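Local coordinates for protein FKBP-type peptidyl-prolyl cis-trans isomerase fkpA (Escherichia coli, PDB 1Q6I) that catalyses the cis-trans isomerization of peptidyl-proline bonds, speeding protein folding in the bacterial periplasm, where it also acts as a folding chaperone, at residues K191-P196 / N211-F216; G172-W177 / E197-K202. All blocks are in the same frame, centred on the assembly; numbering follows the deposited sequence.

Interaction 1: K191-P196 / N211-F216; sequences KLVIPP and NSTLVF. With FK5 (8-deethyl-8-[but-3-enyl]-ascomycin), chain C.
Ile194 lays its CD1 methyl against the Phe216 ring, 3.6 Å from CD2, the two side chains meeting obliquely on the face of the sheet that also carries Leu192 and Leu214. CG1 of Ile194 lies beside the backbone N and anti to the carbonyl carbon (chi1 -50°), and the extended chain beyond it carries CD1 along the sheet to the ring two residues down the partner strand. At the other end of the same ring, CE1 comes within 3.6 Å of FK5 O4, which sits in the ring plane at its edge; Trp177 and Phe156 meet the ring from outside the two segments. Cutting Phe216 back to an alanine is likely to leave the Ile194 methyl without its aromatic partner and open a gap beside FK5. Behind these side chains the strands run antiparallel at 171°. Leu192 and Phe216 exchange a pair of N-H...O bonds, as do Ile194 and Leu214, Ile194 N reaching Leu214 O at 2.7 Å and almost straight. Val193 and Val215 turn to the opposite face, where Val215 packs on Tyr106 of helix 70-111. Where the strand ends, Pro196 folds over the Asn211 backbone, its CG 3.5 Å from Asn211 O. The two are neighbouring strands of the curved antiparallel FKBP sheet, from which Phe216 contributes to the aromatic wall of the ligand pocket.

Interaction 2: G172-W177 / E197-K202; sequences GVIPGW and ELAYGK. With FK5 (8-deethyl-8-[but-3-enyl]-ascomycin), chain C.
Ile174 is wedged between the 197-202 loop and FK5, its side-chain atoms divided between the two. CB rests 3.6 Å from Leu198 O. CG2 lies over the face of the Tyr200 ring, 4.2 Å from its centroid, a CH-pi contact in which the two side chains cross at about a right angle. CG1 faces FK5 O2, and CD1 continues to the Ala199 backbone, 4.0 Å from its CA, and on to its CB. This spread follows from a chi1 of 52°, which puts CG1 between the backbone N and the carbonyl carbon and turns CG2 beside the N. The backbone of the same residue grips the ligand, Ile174 N donating to FK5 O2 at 2.8 Å. From the loop side Tyr200 OH donates to FK5 O3, which lies in the plane of the phenol ring at its edge; the modelled separation is very short, so its exact length deserves caution. Ligand and isoleucine therefore meet the tyrosine differently, one at the rim and one over a face.

Ile174 is also the N-cap of helix 175-180, and the first turn of that helix is tied to the loop by Gly176 N, which donates to Leu198 O at 3.2 Å with the donor tilted 15° from the carbonyl plane. Pro175 CD packs on the same oxygen at 3.3 Å, while the proline N, which has no proton, cannot bond to it. Trp177 lies under the ligand, FK5 C3 standing 3.2 Å above its ring plane, offset toward the rim. Indole floor, isoleucine amide and tyrosine hydroxyl are part of the FK506-binding pocket of the FKBP fold, to which Phe216 and Asp157 also contribute and which in this family is also the rotamase active site.

Interaction 1 is sheet core with no exposed residue in the contact, strands 189-194 and 214-223 being joined by regular backbone bonds and apolar side chains. Interaction 2 is buried at Ile174, Ala199 and Tyr200 but reaches the surface at Pro175; it joins a helix start to a loop through a single backbone bond, and two of its polar groups, Ile174 N and Tyr200 OH, are turned to the ligand. Strand 189-194 leads into that loop, and the two contacts are stitched together where Gly201 probably bonds through its O to Asn211 N and through its N to Pro196 O. FK5 touches interaction 1 mainly at one ring edge, whereas interaction 2 holds it by hydrogen bonds.

Interaction 1: K191-P196 / N211-F216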
loop_
_atom_site.group_PDB
_atom_site.type_symbol
_atom_site.label_atom_id
_atom_site.label_comp_id
_atom_site.label_asym_id
_atom_site.label_seq_id
_atom_site.Cartn_x
_atom_site.Cartn_y
_atom_site.Cartn_z
ATOM N N LYS A 191 -1.612 -34.626 -27.744
ATOM C CA LYS A 191 -0.760 -34.149 -26.674
ATOM C C LYS A 191 0.121 -33.092 -27.298
ATOM O O LYS A 191 0.765 -33.326 -28.310
ATOM C CB LYS A 191 0.050 -35.288 -26.089
ATOM C CG LYS A 191 1.131 -34.882 -25.067
ATOM C CD LYS A 191 1.604 -36.119 -24.261
ATOM C CE LYS A 191 2.869 -35.874 -23.455
ATOM N NZ LYS A 191 3.119 -37.047 -22.582
ATOM N N LEU A 192 0.134 -31.915 -26.702
ATOM C CA LEU A 192 0.928 -30.829 -27.224
ATOM C C LEU A 192 2.030 -30.524 -26.229
ATOM O O LEU A 192 1.773 -30.378 -25.056
ATOM C CB LEU A 192 0.059 -29.585 -27.446
ATOM C CG LEU A 192 -1.177 -29.625 -28.369
ATOM C CD1 LEU A 192 -1.762 -28.209 -28.514
ATOM C CD2 LEU A 192 -0.862 -30.130 -29.753
ATOM N N VAL A 193 3.256 -30.446 -26.724
ATOM C CA VAL A 193 4.423 -30.112 -25.927
ATOM C C VAL A 193 4.972 -28.836 -26.547
ATOM O O VAL A 193 5.609 -28.852 -27.605
ATOM C CB VAL A 193 5.395 -31.261 -25.923
ATOM C CG1 VAL A 193 6.751 -30.870 -25.342
ATOM C CG2 VAL A 193 4.775 -32.368 -25.129
ATOM N N ILE A 194 4.669 -27.727 -25.870
ATOM C CA ILE A 194 4.837 -26.402 -26.441
ATOM C C ILE A 194 5.999 -25.641 -25.861
ATOM O O ILE A 194 6.054 -25.401 -24.658
ATOM C CB ILE A 194 3.527 -25.599 -26.255
ATOM C CG1 ILE A 194 2.300 -26.402 -26.722
ATOM C CG2 ILE A 194 3.577 -24.269 -26.998
ATOM C CD1 ILE A 194 0.899 -25.687 -26.438
ATOM N N PRO A 195 6.934 -25.266 -26.731
ATOM C CA PRO A 195 8.041 -24.393 -26.355
ATOM C C PRO A 195 7.548 -23.029 -25.896
ATOM O O PRO A 195 6.520 -22.552 -26.396
ATOM C CB PRO A 195 8.828 -24.182 -27.656
ATOM C CG PRO A 195 8.305 -25.088 -28.629
ATOM C CD PRO A 195 7.001 -25.674 -28.140
ATOM N N PRO A 196 8.283 -22.418 -24.970
ATOM C CA PRO A 196 7.914 -21.103 -24.426
ATOM C C PRO A 196 7.656 -20.077 -25.479
ATOM O O PRO A 196 6.799 -19.235 -25.277
ATOM C CB PRO A 196 9.156 -20.671 -23.613
ATOM C CG PRO A 196 10.162 -21.780 -23.686
ATOM C CD PRO A 196 9.509 -22.956 -24.361
ATOM N N ASN A 211 10.019 -18.792 -19.443
ATOM C CA ASN A 211 10.446 -19.761 -20.434
ATOM C C ASN A 211 10.022 -21.179 -20.106
ATOM O O ASN A 211 10.796 -22.112 -20.229
ATOM C CB ASN A 211 11.948 -19.700 -20.601
ATOM C CG ASN A 211 12.376 -18.564 -21.464
ATOM O OD1 ASN A 211 11.583 -18.049 -22.241
ATOM N ND2 ASN A 211 13.636 -18.176 -21.357
ATOM N N SER A 212 8.792 -21.355 -19.682
ATOM C CA SER A 212 8.338 -22.695 -19.382
ATOM C C SER A 212 7.835 -23.454 -20.611
ATOM O O SER A 212 7.075 -22.927 -21.423
ATOM C CB SER A 212 7.255 -22.652 -18.322
ATOM O OG SER A 212 7.834 -22.317 -17.073
ATOM N N THR A 213 8.286 -24.693 -20.768
ATOM C CA THR A 213 7.712 -25.534 -21.807
ATOM C C THR A 213 6.382 -26.074 -21.237
ATOM O O THR A 213 6.355 -26.544 -20.094
ATOM C CB THR A 213 8.661 -26.677 -22.197
ATOM O OG1 THR A 213 9.694 -26.194 -23.086
ATOM C CG2 THR A 213 7.882 -27.769 -23.028
ATOM N N LEU A 214 5.289 -26.051 -22.020
ATOM C CA LEU A 214 4.027 -26.556 -21.482
ATOM C C LEU A 214 3.604 -27.855 -22.143
ATOM O O LEU A 214 3.733 -28.006 -23.337
ATOM C CB LEU A 214 2.910 -25.526 -21.627
ATOM C CG LEU A 214 3.263 -24.090 -21.266
ATOM C CD1 LEU A 214 2.014 -23.245 -21.484
ATOM C CD2 LEU A 214 3.804 -23.949 -19.804
ATOM N N VAL A 215 3.039 -28.754 -21.344
ATOM C CA VAL A 215 2.536 -30.026 -21.800
ATOM C C VAL A 215 0.999 -30.001 -21.699
ATOM O O VAL A 215 0.433 -29.921 -20.607
ATOM C CB VAL A 215 3.060 -31.154 -20.877
ATOM C CG1 VAL A 215 2.502 -32.540 -21.249
ATOM C CG2 VAL A 215 4.581 -31.198 -20.859
ATOM N N PHE A 216 0.299 -30.081 -22.819
ATOM C CA PHE A 216 -1.153 -30.128 -22.747
ATOM C C PHE A 216 -1.707 -31.456 -23.282
ATOM O O PHE A 216 -1.320 -31.908 -24.378
ATOM C CB PHE A 216 -1.721 -29.007 -23.597
ATOM C CG PHE A 216 -1.617 -27.653 -22.974
ATOM C CD1 PHE A 216 -2.549 -27.234 -22.059
ATOM C CD2 PHE A 216 -0.617 -26.790 -23.336
ATOM C CE1 PHE A 216 -2.470 -26.007 -21.501
ATOM C CE2 PHE A 216 -0.534 -25.574 -22.779
ATOM C CZ PHE A 216 -1.466 -25.169 -21.867
HETATM C C1 FK5 C . -4.609 -19.988 -23.911
HETATM C C2 FK5 C . -4.242 -21.387 -23.478
HETATM C C3 FK5 C . -4.391 -22.634 -24.318
HETATM C C4 FK5 C . -5.878 -22.855 -24.385
HETATM C C5 FK5 C . -6.446 -23.179 -22.995
HETATM C C6 FK5 C . -6.011 -22.181 -21.913
HETATM C C8 FK5 C . -3.701 -21.776 -21.177
HETATM C C9 FK5 C . -4.013 -22.133 -19.894
HETATM C C10 FK5 C . -4.278 -21.081 -18.852
HETATM C C11 FK5 C . -3.267 -19.929 -18.775
HETATM C C12 FK5 C . -3.768 -18.802 -17.863
HETATM C C13 FK5 C . -5.215 -18.439 -18.154
HETATM C C14 FK5 C . -6.067 -19.686 -18.175
HETATM C C15 FK5 C . -7.538 -19.411 -18.489
HETATM C C16 FK5 C . -8.391 -19.318 -17.243
HETATM C C17 FK5 C . -8.842 -17.918 -16.845
HETATM C C18 FK5 C . -8.662 -16.861 -17.951
HETATM C C19 FK5 C . -9.934 -16.528 -18.724
HETATM C C20 FK5 C . -10.032 -15.208 -19.362
HETATM C C21 FK5 C . -10.620 -15.048 -20.733
HETATM C C22 FK5 C . -9.594 -15.236 -21.830
HETATM C C23 FK5 C . -9.269 -16.609 -22.344
HETATM C C24 FK5 C . -8.074 -16.583 -23.304
HETATM C C25 FK5 C . -7.382 -17.914 -23.095
HETATM C C26 FK5 C . -5.998 -18.145 -23.700
HETATM C C27 FK5 C . -5.210 -16.953 -23.370
HETATM C C28 FK5 C . -4.874 -16.084 -24.473
HETATM C C29 FK5 C . -3.915 -14.966 -24.323
HETATM C C30 FK5 C . -2.563 -15.365 -24.896
HETATM C C31 FK5 C . -1.610 -14.167 -24.936
HETATM C C32 FK5 C . -2.282 -13.075 -25.723
HETATM C C33 FK5 C . -3.573 -12.646 -25.054
HETATM C C34 FK5 C . -4.523 -13.817 -25.098
HETATM C C35 FK5 C . -1.908 -20.390 -18.299
HETATM C C36 FK5 C . -8.090 -17.578 -15.561
HETATM C C37 FK5 C . -11.073 -17.491 -18.885
HETATM C C38 FK5 C . -11.289 -13.676 -20.781
HETATM C C39 FK5 C . -12.750 -13.842 -21.143
HETATM C C40 FK5 C . -13.774 -13.075 -20.423
HETATM C C41 FK5 C . -8.302 -18.936 -23.713
HETATM C C42 FK5 C . -4.792 -16.717 -21.951
HETATM C C43 FK5 C . -5.098 -16.355 -16.989
HETATM C C44 FK5 C . -9.409 -20.633 -19.337
HETATM C C45 FK5 C . 0.729 -14.661 -24.782
HETATM N N7 FK5 C . -4.598 -21.780 -22.133
HETATM O O1 FK5 C . -5.367 -19.333 -23.165
HETATM O O2 FK5 C . -4.207 -19.475 -25.151
HETATM O O3 FK5 C . -2.410 -21.382 -21.442
HETATM O O4 FK5 C . -4.124 -23.480 -19.540
HETATM O O5 FK5 C . -5.537 -20.514 -19.192
HETATM O O6 FK5 C . -4.262 -21.845 -17.617
HETATM O O7 FK5 C . -5.761 -17.588 -17.179
HETATM O O8 FK5 C . -8.012 -20.489 -19.249
HETATM O O9 FK5 C . -8.916 -14.182 -22.440
HETATM O O10 FK5 C . -8.479 -16.499 -24.644
HETATM O O11 FK5 C . -0.411 -14.498 -25.599
HETATM O O12 FK5 C . -1.436 -11.972 -25.866
#

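Interaction 2: G172-W177 / E197-K202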
loop_
_atom_site.group_PDB
_atom_site.type_symbol
_atom_site.label_atom_id
_atom_site.label_comp_id
_atom_site.label_asym_id
_atom_site.label_seq_id
_atom_site.Cartn_x
_atom_site.Cartn_y
_atom_site.Cartn_z
ATOM N N GLY A 172 -7.465 -16.970 -31.211
ATOM C CA GLY A 172 -7.354 -16.131 -30.038
ATOM C C GLY A 172 -6.460 -16.682 -28.935
ATOM O O GLY A 172 -6.251 -15.998 -27.919
ATOM N N VAL A 173 -5.916 -17.881 -29.138
ATOM C CA VAL A 173 -5.102 -18.569 -28.129
ATOM C C VAL A 173 -3.583 -18.588 -28.427
ATOM O O VAL A 173 -3.129 -18.088 -29.460
ATOM C CB VAL A 173 -5.611 -20.019 -27.945
ATOM C CG1 VAL A 173 -7.019 -20.006 -27.349
ATOM C CG2 VAL A 173 -5.576 -20.783 -29.241
ATOM N N ILE A 174 -2.775 -19.125 -27.527
ATOM C CA ILE A 174 -1.321 -19.172 -27.821
ATOM C C ILE A 174 -1.011 -19.997 -29.090
ATOM O O ILE A 174 -1.714 -20.982 -29.425
ATOM C CB ILE A 174 -0.525 -19.700 -26.630
ATOM C CG1 ILE A 174 -1.087 -21.014 -26.136
ATOM C CG2 ILE A 174 -0.593 -18.741 -25.480
ATOM C CD1 ILE A 174 -0.113 -21.745 -25.364
ATOM N N PRO A 175 0.021 -19.609 -29.809
ATOM C CA PRO A 175 0.287 -20.210 -31.135
ATOM C C PRO A 175 0.417 -21.731 -31.158
ATOM O O PRO A 175 -0.007 -22.375 -32.135
ATOM C CB PRO A 175 1.553 -19.493 -31.627
ATOM C CG PRO A 175 1.686 -18.243 -30.715
ATOM C CD PRO A 175 0.931 -18.490 -29.484
ATOM N N GLY A 176 0.999 -22.310 -30.110
ATOM C CA GLY A 176 1.128 -23.765 -30.072
ATOM C C GLY A 176 -0.225 -24.470 -30.131
ATOM O O GLY A 176 -0.340 -25.609 -30.609
ATOM N N TRP A 177 -1.263 -23.836 -29.608
ATOM C CA TRP A 177 -2.591 -24.442 -29.687
ATOM C C TRP A 177 -3.184 -24.096 -31.053
ATOM O O TRP A 177 -3.817 -24.918 -31.673
ATOM C CB TRP A 177 -3.538 -23.906 -28.602
ATOM C CG TRP A 177 -3.507 -24.588 -27.317
ATOM C CD1 TRP A 177 -2.495 -24.585 -26.410
ATOM C CD2 TRP A 177 -4.561 -25.356 -26.742
ATOM N NE1 TRP A 177 -2.853 -25.320 -25.308
ATOM C CE2 TRP A 177 -4.118 -25.795 -25.479
ATOM C CE3 TRP A 177 -5.850 -25.694 -27.159
ATOM C CZ2 TRP A 177 -4.897 -26.589 -24.640
ATOM C CZ3 TRP A 177 -6.653 -26.447 -26.323
ATOM C CH2 TRP A 177 -6.170 -26.902 -25.073
ATOM N N GLU A 197 8.375 -20.124 -26.596
ATOM C CA GLU A 197 8.180 -19.086 -27.601
ATOM C C GLU A 197 6.875 -19.239 -28.346
ATOM O O GLU A 197 6.498 -18.343 -29.070
ATOM C CB GLU A 197 9.349 -18.987 -28.588
ATOM C CG GLU A 197 10.067 -20.293 -28.833
ATOM C CD GLU A 197 11.022 -20.664 -27.688
ATOM O OE1 GLU A 197 11.873 -19.818 -27.304
ATOM O OE2 GLU A 197 10.909 -21.800 -27.182
ATOM N N LEU A 198 6.220 -20.387 -28.225
ATOM C CA LEU A 198 4.897 -20.546 -28.802
ATOM C C LEU A 198 3.867 -20.484 -27.665
ATOM O O LEU A 198 2.681 -20.714 -27.874
ATOM C CB LEU A 198 4.766 -21.872 -29.590
ATOM C CG LEU A 198 5.763 -22.026 -30.763
ATOM C CD1 LEU A 198 5.597 -23.382 -31.453
ATOM C CD2 LEU A 198 5.699 -20.885 -31.797
ATOM N N ALA A 199 4.337 -20.130 -26.480
ATOM C CA ALA A 199 3.500 -20.021 -25.298
ATOM C C ALA A 199 3.605 -18.662 -24.590
ATOM O O ALA A 199 3.259 -17.646 -25.184
ATOM C CB ALA A 199 3.779 -21.197 -24.355
ATOM N N TYR A 200 4.061 -18.622 -23.339
ATOM C CA TYR A 200 4.126 -17.358 -22.572
ATOM C C TYR A 200 5.528 -16.764 -22.453
ATOM O O TYR A 200 5.765 -15.795 -21.717
ATOM C CB TYR A 200 3.484 -17.558 -21.187
ATOM C CG TYR A 200 2.015 -17.919 -21.355
ATOM C CD1 TYR A 200 1.076 -16.953 -21.645
ATOM C CD2 TYR A 200 1.602 -19.231 -21.288
ATOM C CE1 TYR A 200 -0.274 -17.306 -21.814
ATOM C CE2 TYR A 200 0.295 -19.593 -21.462
ATOM C CZ TYR A 200 -0.644 -18.636 -21.720
ATOM O OH TYR A 200 -1.942 -19.029 -21.924
ATOM N N GLY A 201 6.463 -17.364 -23.181
ATOM C CA GLY A 201 7.785 -16.783 -23.346
ATOM C C GLY A 201 8.591 -16.624 -22.087
ATOM O O GLY A 201 8.380 -17.326 -21.104
ATOM N N LYS A 202 9.524 -15.690 -22.127
ATOM C CA LYS A 202 10.422 -15.434 -21.010
ATOM C C LYS A 202 9.738 -14.856 -19.773
ATOM O O LYS A 202 10.170 -15.136 -18.661
ATOM C CB LYS A 202 11.551 -14.512 -21.475
ATOM C CG LYS A 202 12.653 -14.256 -20.443
ATOM C CD LYS A 202 13.951 -13.745 -21.117
ATOM C CE LYS A 202 14.753 -12.875 -20.197
ATOM N NZ LYS A 202 16.088 -12.517 -20.789
HETATM C C1 FK5 C . -4.609 -19.988 -23.911
HETATM C C2 FK5 C . -4.242 -21.387 -23.478
HETATM C C3 FK5 C . -4.391 -22.634 -24.318
HETATM C C4 FK5 C . -5.878 -22.855 -24.385
HETATM C C5 FK5 C . -6.446 -23.179 -22.995
HETATM C C6 FK5 C . -6.011 -22.181 -21.913
HETATM C C8 FK5 C . -3.701 -21.776 -21.177
HETATM C C9 FK5 C . -4.013 -22.133 -19.894
HETATM C C10 FK5 C . -4.278 -21.081 -18.852
HETATM C C11 FK5 C . -3.267 -19.929 -18.775
HETATM C C12 FK5 C . -3.768 -18.802 -17.863
HETATM C C13 FK5 C . -5.215 -18.439 -18.154
HETATM C C14 FK5 C . -6.067 -19.686 -18.175
HETATM C C15 FK5 C . -7.538 -19.411 -18.489
HETATM C C16 FK5 C . -8.391 -19.318 -17.243
HETATM C C17 FK5 C . -8.842 -17.918 -16.845
HETATM C C18 FK5 C . -8.662 -16.861 -17.951
HETATM C C19 FK5 C . -9.934 -16.528 -18.724
HETATM C C20 FK5 C . -10.032 -15.208 -19.362
HETATM C C21 FK5 C . -10.620 -15.048 -20.733
HETATM C C22 FK5 C . -9.594 -15.236 -21.830
HETATM C C23 FK5 C . -9.269 -16.609 -22.344
HETATM C C24 FK5 C . -8.074 -16.583 -23.304
HETATM C C25 FK5 C . -7.382 -17.914 -23.095
HETATM C C26 FK5 C . -5.998 -18.145 -23.700
HETATM C C27 FK5 C . -5.210 -16.953 -23.370
HETATM C C28 FK5 C . -4.874 -16.084 -24.473
HETATM C C29 FK5 C . -3.915 -14.966 -24.323
HETATM C C30 FK5 C . -2.563 -15.365 -24.896
HETATM C C31 FK5 C . -1.610 -14.167 -24.936
HETATM C C32 FK5 C . -2.282 -13.075 -25.723
HETATM C C33 FK5 C . -3.573 -12.646 -25.054
HETATM C C34 FK5 C . -4.523 -13.817 -25.098
HETATM C C35 FK5 C . -1.908 -20.390 -18.299
HETATM C C36 FK5 C . -8.090 -17.578 -15.561
HETATM C C37 FK5 C . -11.073 -17.491 -18.885
HETATM C C38 FK5 C . -11.289 -13.676 -20.781
HETATM C C39 FK5 C . -12.750 -13.842 -21.143
HETATM C C40 FK5 C . -13.774 -13.075 -20.423
HETATM C C41 FK5 C . -8.302 -18.936 -23.713
HETATM C C42 FK5 C . -4.792 -16.717 -21.951
HETATM C C43 FK5 C . -5.098 -16.355 -16.989
HETATM C C44 FK5 C . -9.409 -20.633 -19.337
HETATM C C45 FK5 C . 0.729 -14.661 -24.782
HETATM N N7 FK5 C . -4.598 -21.780 -22.133
HETATM O O1 FK5 C . -5.367 -19.333 -23.165
HETATM O O2 FK5 C . -4.207 -19.475 -25.151
HETATM O O3 FK5 C . -2.410 -21.382 -21.442
HETATM O O4 FK5 C . -4.124 -23.480 -19.540
HETATM O O5 FK5 C . -5.537 -20.514 -19.192
HETATM O O6 FK5 C . -4.262 -21.845 -17.617
HETATM O O7 FK5 C . -5.761 -17.588 -17.179
HETATM O O8 FK5 C . -8.012 -20.489 -19.249
HETATM O O9 FK5 C . -8.916 -14.182 -22.440
HETATM O O10 FK5 C . -8.479 -16.499 -24.644
HETATM O O11 FK5 C . -0.411 -14.498 -25.599
HETATM O O12 FK5 C . -1.436 -11.972 -25.866
#